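Local coordinates for protein response regulator (Xanthomonas campestris pv. campestris, PDB 3QYY) that probably makes cyclic di-GMP as a diguanylate cyclase, its GGDEF domain being captured here with cyclic di-GMP and magnesium bound at the active site, at residues W41-L53 and D92-T106. Numbering follows the deposited sequence.
Sequences WPFVLFVLDMDNL and DEFLIGVHASEDEAT. With MG (magnesium ion), chain I; C2E (9,9'-[(2R,3R,3aS,5S,7aR,9R,10R,10aS,12S,14aR)-3,5,10,12-tetrahydroxy-5,12-dioxidooctahydro-2H,7H-difuro[3,2-d:3',2'-j][1,3,7,9,2,8]tetraoxadiphosphacyclododecine-2,9-diyl]bis(2-amino-1,9-dihydro-6H-purin-6-one)), chain F.
The imidazole of H99 lies between two aromatic rings of the 41-53 segment: the indole of W41 sits over one face, offset toward the rim, while F43 CD2 meets the opposite face 3.4 Å from H99 NE2. Both pairs are oblique, with planes 58° apart for W41 and 37° for F43, and P42 O lies at the imidazole edge. Outside the segments, the Q83 carbonyl accepts from H99 ND1, which would help to set the ring's rotation. F43, its CG trans to the backbone N, reaches along the sheet to G97, where CE2 comes 3.4 Å from CA; the glycine leaves room for the ring. On the other side of the sheet, I96 O and A105 CB stand at the edge of the F46 ring, which bridges V98 CG2 and helix 102-116.

The W41-H99-F43 cluster lies at one end of an antiparallel pair, strand 44-50, the middle strand of the five-stranded GGDEF-domain sheet, and its neighbour 93-98, which belongs to the hairpin carrying the GGDEF signature; F46 packs within the pair. Six backbone bonds pair V44 with V98, F46 with I96 and L48 with F94, and a longer one, M50 N to D92 O at 3.3 Å, extends the ladder to the metal site. There D49 OD2 and D92 OD2 lie 2.9 Å apart, tolerable because both bind magnesium, each at 2.0 Å; their carboxylate planes are turned 79° from each other. A cyclic di-GMP phosphate oxygen and three waters complete six ligands. One water is held by E93 OE1, a second-shell link, while K156 forms a salt bridge with D49 OD1.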
ATOM      1  N   TRP B  41     -32.171  -4.563   5.293  1.00 41.57           N
ATOM      2  CA  TRP B  41     -31.391  -4.631   6.521  1.00 39.61           C
ATOM      3  C   TRP B  41     -30.209  -3.668   6.501  1.00 35.57           C
ATOM      4  O   TRP B  41     -29.766  -3.224   5.440  1.00 34.71           O
ATOM      5  CB  TRP B  41     -30.927  -6.064   6.826  1.00 44.03           C
ATOM      6  CG  TRP B  41     -30.199  -6.780   5.742  1.00 46.85           C
ATOM      7  CD1 TRP B  41     -29.255  -6.266   4.904  1.00 48.54           C
ATOM      8  CD2 TRP B  41     -30.273  -8.183   5.454  1.00 48.68           C
ATOM      9  NE1 TRP B  41     -28.730  -7.263   4.114  1.00 50.61           N
ATOM     10  CE2 TRP B  41     -29.338  -8.450   4.432  1.00 49.48           C
ATOM     11  CE3 TRP B  41     -31.039  -9.240   5.963  1.00 49.54           C
ATOM     12  CZ2 TRP B  41     -29.144  -9.735   3.910  1.00 50.42           C
ATOM     13  CZ3 TRP B  41     -30.847 -10.518   5.444  1.00 49.58           C
ATOM     14  CH2 TRP B  41     -29.905 -10.752   4.427  1.00 49.87           C
ATOM     15  N   PRO B  42     -29.690  -3.318   7.685  1.00 32.54           N
ATOM     16  CA  PRO B  42     -28.562  -2.393   7.803  1.00 29.64           C
ATOM     17  C   PRO B  42     -27.237  -2.979   7.327  1.00 27.41           C
ATOM     18  O   PRO B  42     -27.018  -4.187   7.395  1.00 25.85           O
ATOM     19  CB  PRO B  42     -28.540  -2.083   9.292  1.00 29.32           C
ATOM     20  CG  PRO B  42     -28.908  -3.408   9.881  1.00 30.46           C
ATOM     21  CD  PRO B  42     -30.080  -3.829   9.013  1.00 32.60           C
ATOM     22  N   PHE B  43     -26.360  -2.112   6.840  1.00 25.46           N
ATOM     23  CA  PHE B  43     -25.048  -2.550   6.394  1.00 23.91           C
ATOM     24  C   PHE B  43     -24.008  -1.466   6.620  1.00 22.64           C
ATOM     25  O   PHE B  43     -24.212  -0.304   6.265  1.00 22.91           O
ATOM     26  CB  PHE B  43     -25.055  -2.943   4.914  1.00 21.70           C
ATOM     27  CG  PHE B  43     -23.722  -3.446   4.428  1.00 21.86           C
ATOM     28  CD1 PHE B  43     -23.032  -2.777   3.422  1.00 21.98           C
ATOM     29  CD2 PHE B  43     -23.135  -4.563   5.017  1.00 20.58           C
ATOM     30  CE1 PHE B  43     -21.770  -3.211   3.005  1.00 21.39           C
ATOM     31  CE2 PHE B  43     -21.872  -5.008   4.609  1.00 21.28           C
ATOM     32  CZ  PHE B  43     -21.190  -4.325   3.599  1.00 22.10           C
ATOM     33  N   VAL B  44     -22.897  -1.861   7.229  1.00 20.91           N
ATOM     34  CA  VAL B  44     -21.802  -0.950   7.502  1.00 19.00           C
ATOM     35  C   VAL B  44     -20.544  -1.549   6.879  1.00 18.95           C
ATOM     36  O   VAL B  44     -20.242  -2.726   7.087  1.00 19.09           O
ATOM     37  CB  VAL B  44     -21.581  -0.786   9.017  1.00 20.20           C
ATOM     38  CG1 VAL B  44     -20.502   0.257   9.273  1.00 19.06           C
ATOM     39  CG2 VAL B  44     -22.894  -0.384   9.694  1.00 20.96           C
ATOM     40  N   LEU B  45     -19.824  -0.743   6.106  1.00 17.75           N
ATOM     41  CA  LEU B  45     -18.592  -1.198   5.462  1.00 16.47           C
ATOM     42  C   LEU B  45     -17.389  -0.553   6.126  1.00 17.38           C
ATOM     43  O   LEU B  45     -17.376   0.660   6.356  1.00 18.07           O
ATOM     44  CB  LEU B  45     -18.597  -0.833   3.973  1.00 16.91           C
ATOM     45  CG  LEU B  45     -17.311  -1.161   3.202  1.00 16.44           C
ATOM     46  CD1 LEU B  45     -17.164  -2.681   3.087  1.00 18.42           C
ATOM     47  CD2 LEU B  45     -17.350  -0.513   1.820  1.00 17.51           C
ATOM     48  N   PHE B  46     -16.381  -1.366   6.437  1.00 16.99           N
ATOM     49  CA  PHE B  46     -15.152  -0.877   7.048  1.00 16.22           C
ATOM     50  C   PHE B  46     -13.964  -1.168   6.138  1.00 16.35           C
ATOM     51  O   PHE B  46     -13.887  -2.235   5.527  1.00 14.80           O
ATOM     52  CB  PHE B  46     -14.862  -1.568   8.384  1.00 18.76           C
ATOM     53  CG  PHE B  46     -15.904  -1.345   9.438  1.00 20.58           C
ATOM     54  CD1 PHE B  46     -17.003  -2.191   9.537  1.00 21.99           C
ATOM     55  CD2 PHE B  46     -15.773  -0.303  10.351  1.00 21.95           C
ATOM     56  CE1 PHE B  46     -17.957  -2.007  10.538  1.00 22.85           C
ATOM     57  CE2 PHE B  46     -16.723  -0.107  11.357  1.00 22.95           C
ATOM     58  CZ  PHE B  46     -17.816  -0.962  11.448  1.00 24.72           C
ATOM     59  N   VAL B  47     -13.045  -0.213   6.048  1.00 14.97           N
ATOM     60  CA  VAL B  47     -11.823  -0.390   5.269  1.00 15.20           C
ATOM     61  C   VAL B  47     -10.716  -0.278   6.307  1.00 15.69           C
ATOM     62  O   VAL B  47     -10.637   0.727   7.022  1.00 16.06           O
ATOM     63  CB  VAL B  47     -11.641   0.709   4.195  1.00 14.00           C
ATOM     64  CG1 VAL B  47     -10.208   0.661   3.632  1.00 13.51           C
ATOM     65  CG2 VAL B  47     -12.641   0.500   3.067  1.00 14.99           C
ATOM     66  N   LEU B  48      -9.877  -1.309   6.400  1.00 15.25           N
ATOM     67  CA  LEU B  48      -8.791  -1.325   7.374  1.00 16.46           C
ATOM     68  C   LEU B  48      -7.417  -1.462   6.723  1.00 17.28           C
ATOM     69  O   LEU B  48      -7.255  -2.175   5.736  1.00 16.03           O
ATOM     70  CB  LEU B  48      -8.975  -2.495   8.346  1.00 19.86           C
ATOM     71  CG  LEU B  48     -10.385  -2.820   8.850  1.00 22.28           C
ATOM     72  CD1 LEU B  48     -10.296  -3.961   9.852  1.00 25.44           C
ATOM     73  CD2 LEU B  48     -11.013  -1.610   9.494  1.00 25.23           C
ATOM     74  N   ASP B  49      -6.430  -0.782   7.293  1.00 16.71           N
ATOM     75  CA  ASP B  49      -5.060  -0.852   6.790  1.00 17.24           C
ATOM     76  C   ASP B  49      -4.137  -0.920   8.001  1.00 17.09           C
ATOM     77  O   ASP B  49      -4.208  -0.069   8.890  1.00 17.05           O
ATOM     78  CB  ASP B  49      -4.725   0.387   5.950  1.00 16.17           C
ATOM     79  CG  ASP B  49      -3.343   0.309   5.322  1.00 18.59           C
ATOM     80  OD1 ASP B  49      -2.644   1.345   5.290  1.00 19.90           O
ATOM     81  OD2 ASP B  49      -2.963  -0.784   4.846  1.00 14.87           O
ATOM     82  N   MET B  50      -3.283  -1.939   8.049  1.00 17.03           N
ATOM     83  CA  MET B  50      -2.363  -2.087   9.167  1.00 18.31           C
ATOM     84  C   MET B  50      -1.319  -0.974   9.169  1.00 18.94           C
ATOM     85  O   MET B  50      -0.948  -0.451   8.114  1.00 16.93           O
ATOM     86  CB  MET B  50      -1.671  -3.454   9.119  1.00 19.75           C
ATOM     87  CG  MET B  50      -2.609  -4.627   9.364  1.00 22.27           C
ATOM     88  SD  MET B  50      -1.712  -6.143   9.731  1.00 27.28           S
ATOM     89  CE  MET B  50      -1.265  -5.856  11.454  1.00 27.13           C
ATOM     90  N   ASP B  51      -0.854  -0.625  10.365  1.00 18.52           N
ATOM     91  CA  ASP B  51       0.139   0.436  10.553  1.00 20.76           C
ATOM     92  C   ASP B  51       1.544  -0.088  10.855  1.00 21.64           C
ATOM     93  O   ASP B  51       2.534   0.564  10.521  1.00 23.08           O
ATOM     94  CB  ASP B  51      -0.244   1.330  11.743  1.00 21.66           C
ATOM     95  CG  ASP B  51      -1.530   2.103  11.532  1.00 24.10           C
ATOM     96  OD1 ASP B  51      -2.066   2.611  12.545  1.00 24.23           O
ATOM     97  OD2 ASP B  51      -1.996   2.220  10.378  1.00 22.90           O
ATOM     98  N   ASN B  52       1.634  -1.261  11.478  1.00 21.56           N
ATOM     99  CA  ASN B  52       2.940  -1.777  11.902  1.00 22.64           C
ATOM    100  C   ASN B  52       3.343  -3.198  11.529  1.00 22.66           C
ATOM    101  O   ASN B  52       4.058  -3.849  12.291  1.00 23.34           O
ATOM    102  CB  ASN B  52       3.027  -1.646  13.423  1.00 22.79           C
ATOM    103  CG  ASN B  52       2.062  -2.582  14.137  1.00 25.12           C
ATOM    104  OD1 ASN B  52       0.997  -2.920  13.609  1.00 22.98           O
ATOM    105  ND2 ASN B  52       2.426  -2.999  15.348  1.00 24.26           N
ATOM    106  N   LEU B  53       2.918  -3.687  10.373  1.00 21.84           N
ATOM    107  CA  LEU B  53       3.282  -5.046   9.990  1.00 20.74           C
ATOM    108  C   LEU B  53       4.728  -5.185   9.521  1.00 21.39           C
ATOM    109  O   LEU B  53       5.382  -6.185   9.806  1.00 20.85           O
ATOM    110  CB  LEU B  53       2.349  -5.561   8.894  1.00 17.79           C
ATOM    111  CG  LEU B  53       2.593  -7.019   8.480  1.00 19.56           C
ATOM    112  CD1 LEU B  53       2.520  -7.924   9.715  1.00 16.72           C
ATOM    113  CD2 LEU B  53       1.559  -7.440   7.446  1.00 18.55           C
ATOM    114  N   ASP B  92      -1.700  -5.759   3.278  1.00 14.82           N
ATOM    115  CA  ASP B  92      -2.169  -5.732   4.662  1.00 15.08           C
ATOM    116  C   ASP B  92      -3.448  -4.900   4.797  1.00 14.90           C
ATOM    117  O   ASP B  92      -3.742  -4.353   5.862  1.00 15.19           O
ATOM    118  CB  ASP B  92      -1.076  -5.188   5.589  1.00 16.53           C
ATOM    119  CG  ASP B  92      -0.711  -3.743   5.297  1.00 15.70           C
ATOM    120  OD1 ASP B  92       0.149  -3.207   6.024  1.00 17.20           O
ATOM    121  OD2 ASP B  92      -1.270  -3.143   4.354  1.00 16.22           O
ATOM    122  N   GLU B  93      -4.214  -4.826   3.709  1.00 14.37           N
ATOM    123  CA  GLU B  93      -5.458  -4.058   3.687  1.00 14.75           C
ATOM    124  C   GLU B  93      -6.662  -4.999   3.649  1.00 13.68           C
ATOM    125  O   GLU B  93      -6.696  -5.945   2.859  1.00 12.03           O
ATOM    126  CB  GLU B  93      -5.462  -3.126   2.467  1.00 15.30           C
ATOM    127  CG  GLU B  93      -6.533  -2.046   2.506  1.00 15.87           C
ATOM    128  CD  GLU B  93      -6.149  -0.833   1.673  1.00 17.74           C
ATOM    129  OE1 GLU B  93      -5.019  -0.327   1.852  1.00 17.42           O
ATOM    130  OE2 GLU B  93      -6.971  -0.382   0.848  1.00 18.42           O
ATOM    131  N   PHE B  94      -7.643  -4.739   4.511  1.00 13.38           N
ATOM    132  CA  PHE B  94      -8.835  -5.583   4.606  1.00 15.35           C
ATOM    133  C   PHE B  94     -10.138  -4.787   4.605  1.00 13.40           C
ATOM    134  O   PHE B  94     -10.155  -3.601   4.930  1.00 15.22           O
ATOM    135  CB  PHE B  94      -8.792  -6.400   5.905  1.00 14.29           C
ATOM    136  CG  PHE B  94      -7.661  -7.384   5.972  1.00 17.30           C
ATOM    137  CD1 PHE B  94      -7.854  -8.707   5.590  1.00 16.30           C
ATOM    138  CD2 PHE B  94      -6.396  -6.981   6.390  1.00 18.16           C
ATOM    139  CE1 PHE B  94      -6.801  -9.619   5.617  1.00 18.50           C
ATOM    140  CE2 PHE B  94      -5.333  -7.885   6.420  1.00 20.08           C
ATOM    141  CZ  PHE B  94      -5.538  -9.208   6.032  1.00 17.89           C
ATOM    142  N   LEU B  95     -11.222  -5.463   4.239  1.00 14.20           N
ATOM    143  CA  LEU B  95     -12.554  -4.871   4.251  1.00 13.96           C
ATOM    144  C   LEU B  95     -13.419  -5.775   5.121  1.00 14.35           C
ATOM    145  O   LEU B  95     -13.278  -6.998   5.088  1.00 14.78           O
ATOM    146  CB  LEU B  95     -13.183  -4.826   2.854  1.00 15.09           C
ATOM    147  CG  LEU B  95     -12.525  -4.107   1.670  1.00 21.86           C
ATOM    148  CD1 LEU B  95     -13.636  -3.687   0.705  1.00 19.82           C
ATOM    149  CD2 LEU B  95     -11.737  -2.905   2.119  1.00 20.70           C
ATOM    150  N   ILE B  96     -14.309  -5.173   5.901  1.00 16.34           N
ATOM    151  CA  ILE B  96     -15.214  -5.936   6.742  1.00 15.72           C
ATOM    152  C   ILE B  96     -16.624  -5.407   6.519  1.00 18.29           C
ATOM    153  O   ILE B  96     -16.860  -4.195   6.571  1.00 16.64           O
ATOM    154  CB  ILE B  96     -14.847  -5.820   8.249  1.00 18.33           C
ATOM    155  CG1 ILE B  96     -13.491  -6.495   8.511  1.00 18.84           C
ATOM    156  CG2 ILE B  96     -15.933  -6.472   9.100  1.00 17.89           C
ATOM    157  CD1 ILE B  96     -13.081  -6.544   9.989  1.00 21.44           C
ATOM    158  N   GLY B  97     -17.547  -6.323   6.238  1.00 17.31           N
ATOM    159  CA  GLY B  97     -18.931  -5.949   6.025  1.00 18.09           C
ATOM    160  C   GLY B  97     -19.749  -6.457   7.199  1.00 18.83           C
ATOM    161  O   GLY B  97     -19.703  -7.647   7.523  1.00 16.80           O
ATOM    162  N   VAL B  98     -20.483  -5.558   7.848  1.00 17.43           N
ATOM    163  CA  VAL B  98     -21.298  -5.937   8.998  1.00 20.27           C
ATOM    164  C   VAL B  98     -22.754  -5.542   8.792  1.00 21.36           C
ATOM    165  O   VAL B  98     -23.065  -4.361   8.627  1.00 20.89           O
ATOM    166  CB  VAL B  98     -20.797  -5.262  10.295  1.00 18.84           C
ATOM    167  CG1 VAL B  98     -21.686  -5.667  11.471  1.00 19.62           C
ATOM    168  CG2 VAL B  98     -19.347  -5.646  10.562  1.00 19.04           C
ATOM    169  N   HIS B  99     -23.641  -6.532   8.794  1.00 22.54           N
ATOM    170  CA  HIS B  99     -25.060  -6.260   8.633  1.00 23.31           C
ATOM    171  C   HIS B  99     -25.706  -6.079   9.996  1.00 24.91           C
ATOM    172  O   HIS B  99     -26.353  -6.987  10.524  1.00 25.01           O
ATOM    173  CB  HIS B  99     -25.754  -7.385   7.862  1.00 23.27           C
ATOM    174  CG  HIS B  99     -25.558  -7.305   6.380  1.00 23.04           C
ATOM    175  ND1 HIS B  99     -24.719  -8.153   5.690  1.00 24.57           N
ATOM    176  CD2 HIS B  99     -26.074  -6.456   5.460  1.00 22.49           C
ATOM    177  CE1 HIS B  99     -24.730  -7.833   4.409  1.00 23.38           C
ATOM    178  NE2 HIS B  99     -25.543  -6.806   4.243  1.00 24.04           N
ATOM    179  N   ALA B 100     -25.509  -4.889  10.554  1.00 24.38           N
ATOM    180  CA  ALA B 100     -26.045  -4.508  11.854  1.00 24.23           C
ATOM    181  C   ALA B 100     -26.082  -2.984  11.886  1.00 25.01           C
ATOM    182  O   ALA B 100     -25.593  -2.333  10.966  1.00 24.06           O
ATOM    183  CB  ALA B 100     -25.146  -5.026  12.961  1.00 24.53           C
ATOM    184  N   SER B 101     -26.665  -2.411  12.933  1.00 25.77           N
ATOM    185  CA  SER B 101     -26.728  -0.956  13.046  1.00 26.89           C
ATOM    186  C   SER B 101     -25.306  -0.420  13.220  1.00 25.99           C
ATOM    187  O   SER B 101     -24.426  -1.125  13.717  1.00 25.36           O
ATOM    188  CB  SER B 101     -27.582  -0.552  14.250  1.00 27.53           C
ATOM    189  OG  SER B 101     -26.957  -0.940  15.461  1.00 30.08           O
ATOM    190  N   GLU B 102     -25.081   0.827  12.823  1.00 25.84           N
ATOM    191  CA  GLU B 102     -23.754   1.420  12.935  1.00 26.90           C
ATOM    192  C   GLU B 102     -23.168   1.344  14.345  1.00 28.49           C
ATOM    193  O   GLU B 102     -21.997   0.999  14.520  1.00 27.16           O
ATOM    194  CB  GLU B 102     -23.777   2.878  12.466  1.00 27.98           C
ATOM    195  CG  GLU B 102     -22.393   3.521  12.442  1.00 28.71           C
ATOM    196  CD  GLU B 102     -22.411   4.943  11.924  1.00 31.63           C
ATOM    197  OE1 GLU B 102     -21.319   5.535  11.789  1.00 32.36           O
ATOM    198  OE2 GLU B 102     -23.510   5.469  11.654  1.00 32.47           O
ATOM    199  N   ASP B 103     -23.974   1.668  15.353  1.00 30.38           N
ATOM    200  CA  ASP B 103     -23.504   1.623  16.736  1.00 31.75           C
ATOM    201  C   ASP B 103     -22.963   0.246  17.107  1.00 30.99           C
ATOM    202  O   ASP B 103     -21.848   0.121  17.614  1.00 31.81           O
ATOM    203  CB  ASP B 103     -24.637   2.001  17.696  1.00 35.98           C
ATOM    204  CG  ASP B 103     -24.992   3.474  17.627  1.00 39.25           C
ATOM    205  OD1 ASP B 103     -25.988   3.874  18.264  1.00 43.09           O
ATOM    206  OD2 ASP B 103     -24.274   4.233  16.942  1.00 42.49           O
ATOM    207  N   GLU B 104     -23.755  -0.786  16.851  1.00 29.49           N
ATOM    208  CA  GLU B 104     -23.351  -2.151  17.163  1.00 29.97           C
ATOM    209  C   GLU B 104     -22.096  -2.543  16.388  1.00 28.49           C
ATOM    210  O   GLU B 104     -21.127  -3.035  16.962  1.00 27.19           O
ATOM    211  CB  GLU B 104     -24.489  -3.119  16.833  1.00 31.05           C
ATOM    212  CG  GLU B 104     -24.138  -4.586  17.031  1.00 36.02           C
ATOM    213  CD  GLU B 104     -25.303  -5.512  16.725  1.00 38.56           C
ATOM    214  OE1 GLU B 104     -25.097  -6.744  16.717  1.00 40.02           O
ATOM    215  OE2 GLU B 104     -26.423  -5.006  16.495  1.00 40.06           O
ATOM    216  N   ALA B 105     -22.118  -2.317  15.079  1.00 27.96           N
ATOM    217  CA  ALA B 105     -20.984  -2.653  14.228  1.00 28.17           C
ATOM    218  C   ALA B 105     -19.705  -1.953  14.675  1.00 28.60           C
ATOM    219  O   ALA B 105     -18.664  -2.589  14.843  1.00 28.66           O
ATOM    220  CB  ALA B 105     -21.300  -2.297  12.780  1.00 26.88           C
ATOM    221  N   THR B 106     -19.788  -0.640  14.869  1.00 28.76           N
ATOM    222  CA  THR B 106     -18.638   0.154  15.281  1.00 29.94           C
ATOM    223  C   THR B 106     -18.096  -0.231  16.653  1.00 31.57           C
ATOM    224  O   THR B 106     -16.883  -0.302  16.849  1.00 30.88           O
ATOM    225  CB  THR B 106     -18.982   1.653  15.275  1.00 30.55           C
ATOM    226  OG1 THR B 106     -19.346   2.045  13.945  1.00 31.86           O
ATOM    227  CG2 THR B 106     -17.787   2.482  15.733  1.00 32.78           C
TER
HETATM  228 MG    MG I 506      -1.265  -1.174   3.770  1.00 15.23          MG
HETATM  229  P1  C2E F 486       6.478  -4.175   1.685  1.00 16.03           P
HETATM  230  O2P C2E F 486       6.619  -5.625   1.292  1.00 16.35           O
HETATM  231  O1P C2E F 486       7.754  -3.389   1.718  1.00 15.04           O
HETATM  232  O5' C2E F 486       5.504  -3.416   0.705  1.00 14.85           O
HETATM  233  C5' C2E F 486       5.231  -2.016   0.915  1.00 14.51           C
HETATM  234  C4' C2E F 486       4.240  -1.591  -0.158  1.00 13.29           C
HETATM  235  O4' C2E F 486       4.621  -1.887  -1.486  1.00 13.45           O
HETATM  236  C3' C2E F 486       2.880  -2.253   0.027  1.00 14.61           C
HETATM  237  O3' C2E F 486       2.100  -1.573   1.024  1.00 14.67           O
HETATM  238  C2' C2E F 486       2.344  -2.194  -1.371  1.00 13.41           C
HETATM  239  O2' C2E F 486       1.647  -0.948  -1.538  1.00 14.33           O
HETATM  240  C1' C2E F 486       3.537  -2.287  -2.313  1.00 12.04           C
HETATM  241  N9  C2E F 486       3.741  -3.692  -2.732  1.00 14.38           N
HETATM  242  C8  C2E F 486       4.762  -4.506  -2.375  1.00 15.54           C
HETATM  243  N7  C2E F 486       4.647  -5.722  -2.947  1.00 15.06           N
HETATM  244  C5  C2E F 486       3.543  -5.697  -3.689  1.00 15.94           C
HETATM  245  C6  C2E F 486       2.835  -6.653  -4.577  1.00 17.77           C
HETATM  246  O6  C2E F 486       3.291  -7.811  -4.758  1.00 18.74           O
HETATM  247  N1  C2E F 486       1.697  -6.244  -5.191  1.00 15.60           N
HETATM  248  C2  C2E F 486       1.184  -4.993  -5.020  1.00 15.69           C
HETATM  249  N2  C2E F 486       0.052  -4.647  -5.660  1.00 15.28           N
HETATM  250  N3  C2E F 486       1.789  -4.060  -4.211  1.00 14.50           N
HETATM  251  C4  C2E F 486       2.946  -4.358  -3.540  1.00 13.48           C
HETATM  252  P11 C2E F 486       1.147  -2.557   1.870  1.00 13.79           P
HETATM  253  O21 C2E F 486       0.271  -3.327   0.940  1.00 12.88           O
HETATM  254  O11 C2E F 486       0.399  -1.654   2.785  1.00 14.78           O
HETATM  255  O5A C2E F 486       2.032  -3.555   2.719  1.00 14.22           O
HETATM  256  C5A C2E F 486       2.924  -3.019   3.695  1.00 13.44           C
HETATM  257  C4A C2E F 486       3.702  -4.127   4.347  1.00 14.43           C
HETATM  258  O4A C2E F 486       2.887  -5.185   4.922  1.00 17.33           O
HETATM  259  C3A C2E F 486       4.660  -4.825   3.388  1.00 15.11           C
HETATM  260  O3A C2E F 486       5.876  -4.071   3.187  1.00 16.84           O
HETATM  261  C2A C2E F 486       4.872  -6.135   4.078  1.00 15.00           C
HETATM  262  O2A C2E F 486       5.977  -5.990   4.990  1.00 14.12           O
HETATM  263  C1A C2E F 486       3.576  -6.445   4.810  1.00 15.40           C
HETATM  264  N91 C2E F 486       2.793  -7.478   4.076  1.00 15.96           N
HETATM  265  C81 C2E F 486       1.842  -7.303   3.124  1.00 16.37           C
HETATM  266  N71 C2E F 486       1.353  -8.490   2.691  1.00 15.71           N
HETATM  267  C51 C2E F 486       1.993  -9.455   3.370  1.00 16.84           C
HETATM  268  C61 C2E F 486       1.979 -10.945   3.427  1.00 17.56           C
HETATM  269  O61 C2E F 486       1.217 -11.628   2.707  1.00 18.30           O
HETATM  270  N11 C2E F 486       2.823 -11.562   4.291  1.00 16.53           N
HETATM  271  C21 C2E F 486       3.684 -10.874   5.108  1.00 17.76           C
HETATM  272  N21 C2E F 486       4.500 -11.563   5.943  1.00 18.37           N
HETATM  273  N31 C2E F 486       3.745  -9.512   5.107  1.00 16.95           N
HETATM  274  C41 C2E F 486       2.938  -8.770   4.275  1.00 16.90           C
HETATM  275  O   HOH W   1      -1.016   0.975   3.196  1.00 15.71           O
HETATM  276  O   HOH W   2       0.012  -0.711   5.504  1.00 13.46           O
HETATM  277  O   HOH W   3       1.827  -2.246   8.115  1.00 18.12           O
HETATM  278  O   HOH W   4      -2.547  -1.373   2.201  1.00 14.21           O